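Local coordinates for cystathionine beta-lyases/cystathionine gamma-synthases (PDB 5X5H), which probably catalyses the pyridoxal-phosphate-dependent condensation of O-succinyl-L-homoserine with L-cysteine to L,L-cystathionine and succinate, a step of methionine biosynthesis, at residues Pro58-Leu63 against Pro239-Ala244; Tyr75-Ser80 against Glu223-Leu228; Arg91-Pro96 against Thr144-Val149. One frame throughout, in Å; residues are numbered along the deposited sequence.

Contact 1. Residues Pro58-Leu63 against Pro239-Ala244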
ATOM      1  N   PRO A  58     -13.627  -9.114  -2.534  1.00 11.93           N
ATOM      2  CA  PRO A  58     -13.433  -9.246  -3.978  1.00 12.92           C
ATOM      3  C   PRO A  58     -12.003  -9.249  -4.443  1.00 12.01           C
ATOM      4  O   PRO A  58     -11.658  -9.833  -5.499  1.00 13.27           O
ATOM      5  CB  PRO A  58     -14.236  -8.137  -4.563  1.00 15.06           C
ATOM      6  CG  PRO A  58     -14.885  -7.461  -3.461  1.00 14.76           C
ATOM      7  CD  PRO A  58     -14.478  -7.958  -2.177  1.00 14.18           C
ATOM      8  N   THR A  59     -11.137  -8.480  -3.786  1.00 10.58           N
ATOM      9  CA  THR A  59      -9.733  -8.390  -4.191  1.00 10.48           C
ATOM     10  C   THR A  59      -9.045  -9.736  -3.975  1.00 11.20           C
ATOM     11  O   THR A  59      -8.287 -10.186  -4.821  1.00 10.95           O
ATOM     12  CB  THR A  59      -8.996  -7.305  -3.447  1.00 10.49           C
ATOM     13  OG1 THR A  59      -9.665  -6.023  -3.559  1.00 11.47           O
ATOM     14  CG2 THR A  59      -7.538  -7.210  -3.882  1.00 11.72           C
ATOM     15  N   ILE A  60      -9.402 -10.411  -2.906  1.00 10.35           N
ATOM     16  CA  ILE A  60      -8.846 -11.773  -2.591  1.00 10.76           C
ATOM     17  C   ILE A  60      -9.453 -12.770  -3.552  1.00 11.57           C
ATOM     18  O   ILE A  60      -8.730 -13.615  -4.142  1.00 11.64           O
ATOM     19  CB  ILE A  60      -9.137 -12.137  -1.121  1.00 12.47           C
ATOM     20  CG1 ILE A  60      -8.523 -11.088  -0.209  1.00 13.15           C
ATOM     21  CG2 ILE A  60      -8.661 -13.561  -0.827  1.00 13.08           C
ATOM     22  CD1 ILE A  60      -8.833 -11.274   1.288  1.00 13.54           C
ATOM     23  N   VAL A  61     -10.735 -12.720  -3.811  1.00 12.87           N
ATOM     24  CA  VAL A  61     -11.395 -13.677  -4.732  1.00 11.92           C
ATOM     25  C   VAL A  61     -10.833 -13.548  -6.134  1.00 13.60           C
ATOM     26  O   VAL A  61     -10.631 -14.557  -6.831  1.00 12.73           O
ATOM     27  CB  VAL A  61     -12.927 -13.487  -4.684  1.00 16.62           C
ATOM     28  CG1 VAL A  61     -13.576 -14.284  -5.813  1.00 15.55           C
ATOM     29  CG2 VAL A  61     -13.419 -13.954  -3.349  1.00 16.50           C
ATOM     30  N   ALA A  62     -10.443 -12.355  -6.568  1.00 11.41           N
ATOM     31  CA  ALA A  62      -9.788 -12.200  -7.885  1.00 11.38           C
ATOM     32  C   ALA A  62      -8.534 -13.036  -7.997  1.00 11.11           C
ATOM     33  O   ALA A  62      -8.300 -13.747  -9.005  1.00 11.86           O
ATOM     34  CB  ALA A  62      -9.563 -10.729  -8.254  1.00 12.43           C
ATOM     35  N   LEU A  63      -7.710 -12.966  -6.964  1.00 10.75           N
ATOM     36  CA  LEU A  63      -6.501 -13.811  -6.909  1.00 11.74           C
ATOM     37  C   LEU A  63      -6.789 -15.304  -6.945  1.00 11.60           C
ATOM     38  O   LEU A  63      -6.210 -16.065  -7.773  1.00 10.88           O
ATOM     39  CB  LEU A  63      -5.676 -13.465  -5.706  1.00 11.47           C
ATOM     40  CG  LEU A  63      -4.495 -14.395  -5.404  1.00 12.44           C
ATOM     41  CD1 LEU A  63      -3.455 -14.423  -6.516  1.00 12.25           C
ATOM     42  CD2 LEU A  63      -3.913 -14.093  -4.076  1.00 12.49           C
ATOM     43  N   PRO A 239      -5.386 -13.649   3.750  1.00 14.75           N
ATOM     44  CA  PRO A 239      -4.412 -12.652   3.293  1.00 15.22           C
ATOM     45  C   PRO A 239      -4.978 -11.247   3.432  1.00 13.13           C
ATOM     46  O   PRO A 239      -6.196 -11.027   3.411  1.00 14.60           O
ATOM     47  CB  PRO A 239      -4.236 -12.981   1.816  1.00 18.24           C
ATOM     48  CG  PRO A 239      -5.362 -13.780   1.476  1.00 18.49           C
ATOM     49  CD  PRO A 239      -6.066 -14.288   2.655  1.00 15.91           C
ATOM     50  N   SER A 240      -4.105 -10.277   3.578  1.00 13.53           N
ATOM     51  CA  SER A 240      -4.441  -8.870   3.382  1.00 14.46           C
ATOM     52  C   SER A 240      -4.895  -8.592   1.959  1.00 13.04           C
ATOM     53  O   SER A 240      -4.423  -9.215   0.964  1.00 13.21           O
ATOM     54  CB  SER A 240      -3.110  -8.076   3.538  1.00 17.06           C
ATOM     55  OG  SER A 240      -3.229  -6.738   3.205  1.00 20.45           O
ATOM     56  N   VAL A 241      -5.766  -7.629   1.748  1.00 12.82           N
ATOM     57  CA  VAL A 241      -6.169  -7.233   0.414  1.00 11.62           C
ATOM     58  C   VAL A 241      -4.988  -6.639  -0.330  1.00 12.11           C
ATOM     59  O   VAL A 241      -4.860  -6.767  -1.547  1.00 12.89           O
ATOM     60  CB  VAL A 241      -7.389  -6.304   0.310  1.00 13.06           C
ATOM     61  CG1 VAL A 241      -8.615  -6.985   0.856  1.00 15.96           C
ATOM     62  CG2 VAL A 241      -7.096  -4.984   1.009  1.00 15.46           C
ATOM     63  N   PHE A 242      -4.089  -5.940   0.353  1.00 12.43           N
ATOM     64  CA  PHE A 242      -2.925  -5.359  -0.319  1.00 13.00           C
ATOM     65  C   PHE A 242      -2.070  -6.513  -0.800  1.00 12.71           C
ATOM     66  O   PHE A 242      -1.531  -6.475  -1.917  1.00 13.59           O
ATOM     67  CB  PHE A 242      -2.113  -4.441   0.667  1.00 13.77           C
ATOM     68  CG  PHE A 242      -2.827  -3.244   1.068  1.00 15.81           C
ATOM     69  CD1 PHE A 242      -2.792  -2.093   0.256  1.00 18.97           C
ATOM     70  CD2 PHE A 242      -3.620  -3.239   2.221  1.00 17.24           C
ATOM     71  CE1 PHE A 242      -3.547  -0.950   0.565  1.00 19.32           C
ATOM     72  CE2 PHE A 242      -4.345  -2.068   2.520  1.00 19.09           C
ATOM     73  CZ  PHE A 242      -4.283  -0.991   1.715  1.00 16.29           C
ATOM     74  N   ASP A 243      -1.859  -7.527   0.025  1.00 12.14           N
ATOM     75  CA  ASP A 243      -1.013  -8.666  -0.376  1.00 11.67           C
ATOM     76  C   ASP A 243      -1.679  -9.404  -1.515  1.00 11.12           C
ATOM     77  O   ASP A 243      -1.006  -9.837  -2.456  1.00 12.92           O
ATOM     78  CB  ASP A 243      -0.796  -9.580   0.798  1.00 14.58           C
ATOM     79  CG  ASP A 243       0.278  -9.007   1.766  1.00 21.56           C
ATOM     80  OD1 ASP A 243       0.830  -7.891   1.552  1.00 25.10           O
ATOM     81  OD2 ASP A 243       0.557  -9.758   2.716  1.00 24.05           O
ATOM     82  N   ALA A 244      -2.999  -9.638  -1.492  1.00 11.38           N
ATOM     83  CA  ALA A 244      -3.658 -10.373  -2.588  1.00 10.67           C
ATOM     84  C   ALA A 244      -3.548  -9.569  -3.884  1.00 11.18           C
ATOM     85  O   ALA A 244      -3.364 -10.176  -4.970  1.00 11.85           O
ATOM     86  CB  ALA A 244      -5.107 -10.567  -2.297  1.00 12.39           C
TER
HETATM   87  O   HOH W   1      -6.066  -9.599  -6.519  1.00 15.30           O
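Ile-60 lies aslant across Pro-239 and touches it with both of its branches. The short one rests on the proline ring, Ile-60 CG2 being 4.0 Å from Pro-239 CG. The long one is fully extended (chi2 176°) and brings Ile-60 CD1 to 3.4 Å from Pro-239 O. Between the two helices Ala-244 turns its methyl straight at the other backbone, with Ala-244 CB 3.9 Å from Ile-60 CA. Leu-63, its CG anti to the backbone N (chi1 171°), comes over the same alanine and sets Leu-63 CD2 4.0 Å from Ala-244 CA. One turn earlier Thr-59 divides its branches: CG2 faces Val-241 O at 3.6 Å, while OG1 is taken up by hydrogen bonds with Pro-31 and Tyr-33. Behind the contact Ser-240 N-caps helix 241-251, although its bond from Phe-242 N is weak, and it also makes a weak hydrogen bond to Asp-243 of the second subunit. No direct hydrogen bond joins the two segments. A water donates to Thr-59 O and, weakly, to Ala-244 O. The two helices, close to the subunit interface, are thus joined mainly by buried apolar surface, and the water supplies the polar link between their backbones.

Contact 2. Residues Tyr75-Ser80 against Glu223-Leu228; sequences YGRAFS and EMDEEL
The guanidinium of Arg-77 presents an edge to the carboxylate of Asp-225, the two planes 24° apart, and a water sits over one of its faces, offset toward the rim. That water also lies in plane at the edge of the Tyr-75 ring, which the aspartate approaches obliquely, with Tyr-75 CG 3.6 Å from Asp-225 CB. The arginine grips side-on. Arg-77 NH2 reaches the syn lone pair of Asp-225 OD2 at 2.8 Å, almost straight (173°) and in the guanidinium plane. Arg-77 NE meets Asp-225 OD1 at 2.9 Å, again from the syn side but tilted out of the carboxylate plane. The water accepts from Gly-76 N and is placed to donate to the same OD1. Strand 75-79 is an outer strand of the seven-stranded sheet of the PLP-binding domain, which has the fold of the aminotransferase-like enzymes; it pairs with strand 215-219, and the axis of residues 223-228, within helix 222-235, runs nearly parallel to the strand, coming within 8.6 Å of its axis. With CG anti to the carbonyl carbon (chi1 -57°) the arginine's stem lies on the helix, Arg-77 CG 3.8 Å from Leu-228 CB, and a bend at chi2 then turns the head to the aspartate. Phe-79 and Leu-228 cross at about a right angle, Phe-79 CZ 4.1 Å from Leu-228 CD2; Ala-85 and Ile-88 of helix 82-93 also pack on this ring.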
ATOM      1  N   TYR A  75     -12.021 -24.278  -8.408  1.00 13.78           N
ATOM      2  CA  TYR A  75     -12.069 -23.615  -7.053  1.00 13.68           C
ATOM      3  C   TYR A  75     -10.670 -23.324  -6.552  1.00 13.83           C
ATOM      4  O   TYR A  75      -9.720 -24.133  -6.697  1.00 14.06           O
ATOM      5  CB  TYR A  75     -12.745 -24.532  -6.097  1.00 13.53           C
ATOM      6  CG  TYR A  75     -14.095 -25.073  -6.530  1.00 15.44           C
ATOM      7  CD1 TYR A  75     -15.172 -24.191  -6.607  1.00 17.33           C
ATOM      8  CD2 TYR A  75     -14.274 -26.353  -6.892  1.00 16.88           C
ATOM      9  CE1 TYR A  75     -16.424 -24.609  -7.028  1.00 18.74           C
ATOM     10  CE2 TYR A  75     -15.552 -26.788  -7.314  1.00 20.35           C
ATOM     11  CZ  TYR A  75     -16.526 -25.915  -7.438  1.00 19.29           C
ATOM     12  OH  TYR A  75     -17.783 -26.336  -7.908  1.00 22.26           O
ATOM     13  N   GLY A  76     -10.555 -22.224  -5.833  1.00 13.00           N
ATOM     14  CA  GLY A  76      -9.366 -21.768  -5.210  1.00 12.96           C
ATOM     15  C   GLY A  76      -9.634 -20.971  -3.971  1.00 11.96           C
ATOM     16  O   GLY A  76     -10.568 -20.185  -3.921  1.00 11.99           O
ATOM     17  N   ARG A  77      -8.796 -21.101  -2.921  1.00 11.44           N
ATOM     18  CA  ARG A  77      -8.915 -20.291  -1.734  1.00 11.07           C
ATOM     19  C   ARG A  77      -7.551 -19.904  -1.220  1.00 12.65           C
ATOM     20  O   ARG A  77      -6.631 -20.769  -1.213  1.00 12.10           O
ATOM     21  CB  ARG A  77      -9.691 -20.950  -0.619  1.00 12.30           C
ATOM     22  CG  ARG A  77     -11.151 -21.406  -0.985  1.00 13.16           C
ATOM     23  CD  ARG A  77     -12.091 -20.221  -1.082  1.00 15.34           C
ATOM     24  NE  ARG A  77     -13.390 -20.681  -1.592  1.00 13.84           N
ATOM     25  CZ  ARG A  77     -14.421 -19.914  -1.888  1.00 16.32           C
ATOM     26  NH1 ARG A  77     -14.362 -18.640  -1.659  1.00 16.29           N
ATOM     27  NH2 ARG A  77     -15.511 -20.455  -2.400  1.00 17.86           N
ATOM     28  N   ALA A  78      -7.379 -18.636  -0.828  1.00 10.66           N
ATOM     29  CA  ALA A  78      -6.126 -18.049  -0.411  1.00 11.68           C
ATOM     30  C   ALA A  78      -6.032 -17.885   1.048  1.00 10.63           C
ATOM     31  O   ALA A  78      -6.969 -17.712   1.818  1.00 11.54           O
ATOM     32  CB  ALA A  78      -5.907 -16.725  -1.083  1.00 11.86           C
ATOM     33  N   PHE A  79      -4.772 -17.942   1.523  1.00 10.68           N
ATOM     34  CA  PHE A  79      -4.405 -17.941   2.903  1.00 10.62           C
ATOM     35  C   PHE A  79      -3.176 -17.025   3.158  1.00 10.46           C
ATOM     36  O   PHE A  79      -2.459 -16.708   2.214  1.00 11.75           O
ATOM     37  CB  PHE A  79      -4.114 -19.368   3.419  1.00 11.67           C
ATOM     38  CG  PHE A  79      -5.330 -20.270   3.276  1.00 13.13           C
ATOM     39  CD1 PHE A  79      -6.340 -20.221   4.174  1.00 13.32           C
ATOM     40  CD2 PHE A  79      -5.524 -21.015   2.110  1.00 13.25           C
ATOM     41  CE1 PHE A  79      -7.500 -20.998   4.048  1.00 14.22           C
ATOM     42  CE2 PHE A  79      -6.621 -21.803   1.932  1.00 13.81           C
ATOM     43  CZ  PHE A  79      -7.629 -21.749   2.874  1.00 14.48           C
ATOM     44  N   SER A  80      -2.913 -16.749   4.448  1.00 10.84           N
ATOM     45  CA  SER A  80      -1.881 -15.829   4.823  1.00 11.90           C
ATOM     46  C   SER A  80      -0.455 -16.325   4.461  1.00 12.36           C
ATOM     47  O   SER A  80       0.467 -15.496   4.454  1.00 11.95           O
ATOM     48  CB  SER A  80      -1.830 -15.683   6.360  1.00 17.28           C
ATOM     49  OG  SER A  80      -3.048 -15.421   6.882  1.00 26.86           O
ATOM     50  N   GLU A 223     -17.093 -29.862  -2.489  1.00 16.41           N
ATOM     51  CA  GLU A 223     -17.122 -30.096  -1.028  1.00 18.52           C
ATOM     52  C   GLU A 223     -15.859 -29.604  -0.358  1.00 17.13           C
ATOM     53  O   GLU A 223     -15.922 -29.019   0.695  1.00 17.45           O
ATOM     54  CB  GLU A 223     -17.479 -31.535  -0.585  1.00 23.23           C
ATOM     55  CG  GLU A 223     -18.966 -31.678  -0.876  1.00 30.45           C
ATOM     56  CD  GLU A 223     -19.619 -32.925  -0.412  1.00 39.85           C
ATOM     57  OE1 GLU A 223     -18.977 -33.791   0.245  1.00 50.82           O
ATOM     58  OE2 GLU A 223     -20.812 -32.969  -0.744  1.00 44.96           O
ATOM     59  N   MET A 224     -14.718 -29.912  -0.975  1.00 16.23           N
ATOM     60  CA  MET A 224     -13.477 -29.376  -0.517  1.00 15.65           C
ATOM     61  C   MET A 224     -13.436 -27.870  -0.574  1.00 14.35           C
ATOM     62  O   MET A 224     -13.036 -27.212   0.393  1.00 14.02           O
ATOM     63  CB  MET A 224     -12.323 -30.003  -1.232  1.00 18.17           C
ATOM     64  CG  MET A 224     -11.019 -29.352  -0.854  1.00 21.85           C
ATOM     65  SD  MET A 224      -9.587 -30.408  -1.118  1.00 36.01           S
ATOM     66  CE  MET A 224      -9.826 -31.475   0.344  1.00 34.81           C
ATOM     67  N   ASP A 225     -13.965 -27.241  -1.591  1.00 14.52           N
ATOM     68  CA  ASP A 225     -14.049 -25.778  -1.682  1.00 13.52           C
ATOM     69  C   ASP A 225     -14.901 -25.221  -0.562  1.00 14.13           C
ATOM     70  O   ASP A 225     -14.533 -24.274   0.142  1.00 14.32           O
ATOM     71  CB  ASP A 225     -14.585 -25.291  -2.997  1.00 15.70           C
ATOM     72  CG  ASP A 225     -14.656 -23.773  -3.027  1.00 15.69           C
ATOM     73  OD1 ASP A 225     -13.558 -23.182  -3.044  1.00 16.50           O
ATOM     74  OD2 ASP A 225     -15.759 -23.189  -3.035  1.00 16.65           O
ATOM     75  N   GLU A 226     -16.043 -25.907  -0.274  1.00 14.78           N
ATOM     76  CA  GLU A 226     -16.882 -25.446   0.837  1.00 13.79           C
ATOM     77  C   GLU A 226     -16.144 -25.528   2.173  1.00 13.30           C
ATOM     78  O   GLU A 226     -16.298 -24.641   3.011  1.00 14.54           O
ATOM     79  CB  GLU A 226     -18.186 -26.320   0.920  1.00 17.22           C
ATOM     80  CG  GLU A 226     -19.168 -26.022  -0.177  1.00 22.77           C
ATOM     81  CD  GLU A 226     -20.245 -27.131  -0.283  1.00 30.93           C
ATOM     82  OE1 GLU A 226     -20.237 -28.191   0.425  1.00 30.32           O
ATOM     83  OE2 GLU A 226     -21.004 -26.989  -1.260  1.00 31.82           O
ATOM     84  N   GLU A 227     -15.408 -26.604   2.448  1.00 13.75           N
ATOM     85  CA  GLU A 227     -14.686 -26.752   3.713  1.00 15.15           C
ATOM     86  C   GLU A 227     -13.516 -25.718   3.739  1.00 14.60           C
ATOM     87  O   GLU A 227     -13.286 -25.158   4.813  1.00 13.65           O
ATOM     88  CB  GLU A 227     -14.119 -28.162   3.862  1.00 17.69           C
ATOM     89  CG  GLU A 227     -15.193 -29.269   4.004  1.00 20.20           C
ATOM     90  CD  GLU A 227     -16.193 -28.839   5.071  1.00 33.69           C
ATOM     91  OE1 GLU A 227     -15.776 -28.545   6.233  1.00 37.78           O
ATOM     92  OE2 GLU A 227     -17.389 -28.615   4.717  1.00 49.65           O
ATOM     93  N   LEU A 228     -12.848 -25.480   2.630  1.00 13.41           N
ATOM     94  CA  LEU A 228     -11.730 -24.421   2.595  1.00 12.86           C
ATOM     95  C   LEU A 228     -12.335 -23.086   2.921  1.00 13.21           C
ATOM     96  O   LEU A 228     -11.755 -22.329   3.689  1.00 13.20           O
ATOM     97  CB  LEU A 228     -11.061 -24.443   1.239  1.00 12.47           C
ATOM     98  CG  LEU A 228     -10.145 -25.661   0.980  1.00 13.88           C
ATOM     99  CD1 LEU A 228      -9.878 -25.790  -0.496  1.00 15.33           C
ATOM    100  CD2 LEU A 228      -8.844 -25.510   1.759  1.00 14.46           C
TER
HETATM  101  O   HOH W   2     -13.313 -21.101  -5.073  1.00 16.06           O

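Contact 3. Residues Arg91-Pro96 against Thr144-Val149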
ATOM      1  N   ARG A  91      -6.260 -29.929   8.441  1.00 13.03           N
ATOM      2  CA  ARG A  91      -7.372 -29.947   9.376  1.00 14.22           C
ATOM      3  C   ARG A  91      -8.623 -30.349   8.721  1.00 15.15           C
ATOM      4  O   ARG A  91      -9.515 -30.795   9.467  1.00 17.29           O
ATOM      5  CB  ARG A  91      -7.441 -28.568  10.099  1.00 14.62           C
ATOM      6  CG  ARG A  91      -6.250 -28.433  11.013  1.00 15.82           C
ATOM      7  CD  ARG A  91      -6.084 -26.963  11.344  1.00 18.92           C
ATOM      8  NE  ARG A  91      -6.929 -26.667  12.462  1.00 19.77           N
ATOM      9  CZ  ARG A  91      -7.040 -25.480  13.038  1.00 18.72           C
ATOM     10  NH1 ARG A  91      -6.352 -24.473  12.573  1.00 19.49           N
ATOM     11  NH2 ARG A  91      -7.707 -25.396  14.164  1.00 19.21           N
ATOM     12  N   ILE A  92      -8.782 -30.138   7.448  1.00 13.52           N
ATOM     13  CA  ILE A  92      -9.966 -30.585   6.703  1.00 14.01           C
ATOM     14  C   ILE A  92      -9.893 -32.113   6.467  1.00 16.58           C
ATOM     15  O   ILE A  92     -10.840 -32.852   6.682  1.00 16.27           O
ATOM     16  CB  ILE A  92     -10.082 -29.857   5.385  1.00 15.13           C
ATOM     17  CG1 ILE A  92     -10.459 -28.406   5.686  1.00 15.93           C
ATOM     18  CG2 ILE A  92     -11.114 -30.497   4.458  1.00 14.82           C
ATOM     19  CD1 ILE A  92     -10.277 -27.516   4.503  1.00 16.36           C
ATOM     20  N   ILE A  93      -8.729 -32.589   6.034  1.00 13.44           N
ATOM     21  CA  ILE A  93      -8.594 -33.960   5.552  1.00 13.73           C
ATOM     22  C   ILE A  93      -8.406 -34.903   6.728  1.00 15.51           C
ATOM     23  O   ILE A  93      -8.868 -36.078   6.595  1.00 16.40           O
ATOM     24  CB  ILE A  93      -7.455 -34.033   4.556  1.00 13.72           C
ATOM     25  CG1 ILE A  93      -7.836 -33.290   3.289  1.00 14.86           C
ATOM     26  CG2 ILE A  93      -7.159 -35.519   4.137  1.00 16.08           C
ATOM     27  CD1 ILE A  93      -6.785 -33.141   2.251  1.00 14.77           C
ATOM     28  N   LEU A  94      -7.767 -34.507   7.779  1.00 13.95           N
ATOM     29  CA  LEU A  94      -7.367 -35.409   8.880  1.00 14.07           C
ATOM     30  C   LEU A  94      -8.209 -35.068  10.116  1.00 15.80           C
ATOM     31  O   LEU A  94      -8.674 -33.903  10.337  1.00 16.22           O
ATOM     32  CB  LEU A  94      -5.941 -35.130   9.248  1.00 15.87           C
ATOM     33  CG  LEU A  94      -4.917 -35.345   8.127  1.00 15.81           C
ATOM     34  CD1 LEU A  94      -3.592 -34.785   8.451  1.00 16.46           C
ATOM     35  CD2 LEU A  94      -4.745 -36.805   7.714  1.00 18.57           C
ATOM     36  N   LYS A  95      -8.342 -36.078  10.969  1.00 15.80           N
ATOM     37  CA  LYS A  95      -8.801 -36.016  12.349  1.00 15.49           C
ATOM     38  C   LYS A  95      -7.996 -36.923  13.231  1.00 17.37           C
ATOM     39  O   LYS A  95      -7.220 -37.734  12.670  1.00 17.22           O
ATOM     40  CB  LYS A  95     -10.328 -36.448  12.376  1.00 16.03           C
ATOM     41  CG  LYS A  95     -11.257 -35.545  11.595  1.00 15.96           C
ATOM     42  CD  LYS A  95     -11.295 -34.115  12.177  1.00 17.72           C
ATOM     43  CE  LYS A  95     -12.064 -33.138  11.251  1.00 19.53           C
ATOM     44  NZ  LYS A  95     -11.444 -32.989   9.911  1.00 20.16           N
ATOM     45  N   PRO A  96      -8.114 -36.826  14.556  1.00 18.11           N
ATOM     46  CA  PRO A  96      -7.419 -37.830  15.421  1.00 18.31           C
ATOM     47  C   PRO A  96      -7.698 -39.266  14.960  1.00 17.35           C
ATOM     48  O   PRO A  96      -8.787 -39.602  14.514  1.00 19.09           O
ATOM     49  CB  PRO A  96      -8.010 -37.568  16.786  1.00 18.13           C
ATOM     50  CG  PRO A  96      -8.393 -36.047  16.711  1.00 18.39           C
ATOM     51  CD  PRO A  96      -8.987 -35.945  15.399  1.00 17.69           C
ATOM     52  N   THR A 144      -5.252 -44.320   6.388  1.00 17.36           N
ATOM     53  CA  THR A 144      -4.506 -43.275   5.590  1.00 15.86           C
ATOM     54  C   THR A 144      -5.546 -42.436   4.955  1.00 15.00           C
ATOM     55  O   THR A 144      -6.296 -42.895   4.129  1.00 18.91           O
ATOM     56  CB  THR A 144      -3.619 -43.902   4.565  1.00 16.62           C
ATOM     57  OG1 THR A 144      -2.655 -44.745   5.273  1.00 15.61           O
ATOM     58  CG2 THR A 144      -2.792 -42.765   3.816  1.00 17.02           C
ATOM     59  N   LYS A 145      -5.500 -41.106   5.245  1.00 14.29           N
ATOM     60  CA  LYS A 145      -6.388 -40.125   4.583  1.00 14.96           C
ATOM     61  C   LYS A 145      -5.690 -39.184   3.650  1.00 14.14           C
ATOM     62  O   LYS A 145      -6.315 -38.557   2.814  1.00 14.38           O
ATOM     63  CB  LYS A 145      -7.112 -39.316   5.682  1.00 15.46           C
ATOM     64  CG  LYS A 145      -7.954 -40.133   6.615  1.00 19.44           C
ATOM     65  CD  LYS A 145      -9.099 -40.792   5.864  1.00 23.96           C
ATOM     66  CE  LYS A 145     -10.178 -41.187   6.853  1.00 30.69           C
ATOM     67  NZ  LYS A 145      -9.651 -42.316   7.508  1.00 31.06           N
ATOM     68  N   LEU A 146      -4.355 -39.179   3.666  1.00 14.23           N
ATOM     69  CA  LEU A 146      -3.585 -38.160   2.925  1.00 14.13           C
ATOM     70  C   LEU A 146      -2.269 -38.750   2.488  1.00 13.83           C
ATOM     71  O   LEU A 146      -1.512 -39.279   3.331  1.00 14.78           O
ATOM     72  CB  LEU A 146      -3.372 -36.976   3.872  1.00 16.13           C
ATOM     73  CG  LEU A 146      -2.659 -35.768   3.256  1.00 17.71           C
ATOM     74  CD1 LEU A 146      -3.278 -35.226   1.998  1.00 17.49           C
ATOM     75  CD2 LEU A 146      -2.595 -34.698   4.379  1.00 19.70           C
ATOM     76  N   ILE A 147      -1.969 -38.567   1.241  1.00 12.72           N
ATOM     77  CA  ILE A 147      -0.582 -38.755   0.697  1.00 13.51           C
ATOM     78  C   ILE A 147      -0.119 -37.342   0.263  1.00 13.61           C
ATOM     79  O   ILE A 147      -0.804 -36.712  -0.581  1.00 13.23           O
ATOM     80  CB  ILE A 147      -0.576 -39.712  -0.482  1.00 13.39           C
ATOM     81  CG1 ILE A 147      -1.239 -41.066  -0.069  1.00 16.80           C
ATOM     82  CG2 ILE A 147       0.853 -39.939  -1.030  1.00 14.61           C
ATOM     83  CD1 ILE A 147      -1.380 -42.003  -1.235  1.00 19.54           C
ATOM     84  N   TRP A 148       0.955 -36.869   0.852  1.00 13.99           N
ATOM     85  CA  TRP A 148       1.487 -35.532   0.631  1.00 13.02           C
ATOM     86  C   TRP A 148       2.719 -35.605  -0.250  1.00 14.21           C
ATOM     87  O   TRP A 148       3.727 -36.237   0.170  1.00 14.92           O
ATOM     88  CB  TRP A 148       1.830 -34.888   1.962  1.00 13.71           C
ATOM     89  CG  TRP A 148       2.169 -33.434   1.782  1.00 14.70           C
ATOM     90  CD1 TRP A 148       3.393 -32.870   1.593  1.00 17.25           C
ATOM     91  CD2 TRP A 148       1.204 -32.383   1.777  1.00 15.10           C
ATOM     92  NE1 TRP A 148       3.258 -31.490   1.505  1.00 17.64           N
ATOM     93  CE2 TRP A 148       1.917 -31.199   1.566  1.00 16.72           C
ATOM     94  CE3 TRP A 148      -0.189 -32.340   1.973  1.00 16.96           C
ATOM     95  CZ2 TRP A 148       1.273 -29.949   1.582  1.00 17.91           C
ATOM     96  CZ3 TRP A 148      -0.846 -31.062   1.951  1.00 18.61           C
ATOM     97  CH2 TRP A 148      -0.077 -29.908   1.778  1.00 17.91           C
ATOM     98  N   VAL A 149       2.646 -35.052  -1.438  1.00 12.85           N
ATOM     99  CA  VAL A 149       3.736 -35.145  -2.392  1.00 13.07           C
ATOM    100  C   VAL A 149       4.260 -33.732  -2.696  1.00 14.26           C
ATOM    101  O   VAL A 149       3.416 -32.855  -3.034  1.00 14.37           O
ATOM    102  CB  VAL A 149       3.282 -35.864  -3.671  1.00 14.83           C
ATOM    103  CG1 VAL A 149       4.250 -35.658  -4.830  1.00 15.37           C
ATOM    104  CG2 VAL A 149       3.114 -37.397  -3.344  1.00 16.48           C
TER
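Ile-93, the last residue of helix 82-93, and Leu-94, the first beyond it, close on Lys-145 and Leu-146 at the start of strand 144-150. The tightest approach is that of a methyl to the strand backbone: Ile-93 CG2 lies 3.4 Å from Lys-145 O, and the same methyl also touches Leu-146 CB at 4.1 Å. Leu-94 comes in beside it, with Leu-94 CD2 4.0 Å from Lys-145 CB and 4.1 Å from Leu-146 CB. Leu-146 is thus crossed at about a right angle by both neighbours; chi1 (-176°) sets its CG anti to the backbone N and chi2 (54°) then turns one methyl to each, CD1 to Ile-93 CD1 and CD2 to Leu-94 CD1. Leu-94 and the stem of Lys-145 slide past each other in opposite directions, and the bent lysine then leads its amine away to a salt bridge with Asp-98.

In the next shell, Asp-98 also accepts from Lys-95 N and so links the chain leaving the helix to the strand. Lys-95 NZ folds back over the helix end, donating to Arg-91 O at 3.0 Å and to Leu-94 O at 2.9 Å. Val-177 of strand 175-179 packs on both Ile-93 and Leu-146, while Trp-148 meets Phe-90 edge-to-face. Farther out, Arg-91 forms salt bridges with Asp-87 of its own chain and Asp-87 of the second subunit.

Helix 82-93 connects strand 75-79 with strand 99-103, which run parallel within the sheet, and here its last turn lies against strand 144-150, next to 99-103. This is a beta-alpha-beta crossover of the large PLP-binding domain, whose helix starts at the cofactor residues Gly-82 and Met-83 and ends on this apolar patch.

Overall arrangement
From the N terminus, helix 58-70 supplies the first half of contact 1, strand 75-79 that of contact 2, and the end of helix 82-93 that of contact 3. The partners return in reverse order: strand 144-150 closes contact 3, helix 222-235 contact 2, and the start of helix 241-251 contact 1. The three loops are concentric; none cross. Contact 2 is the middle piece in space, touching contact 1 where Pro-239 packs on Ala-78 and contact 3 where Leu-228 packs on Ile-92. Contacts 1 and 3 stay about 14 Å apart (nearest atoms). Contact 1 joins two helices, contact 2 a helix to the sheet's outer strand, and contact 3 a helix end to an inner strand.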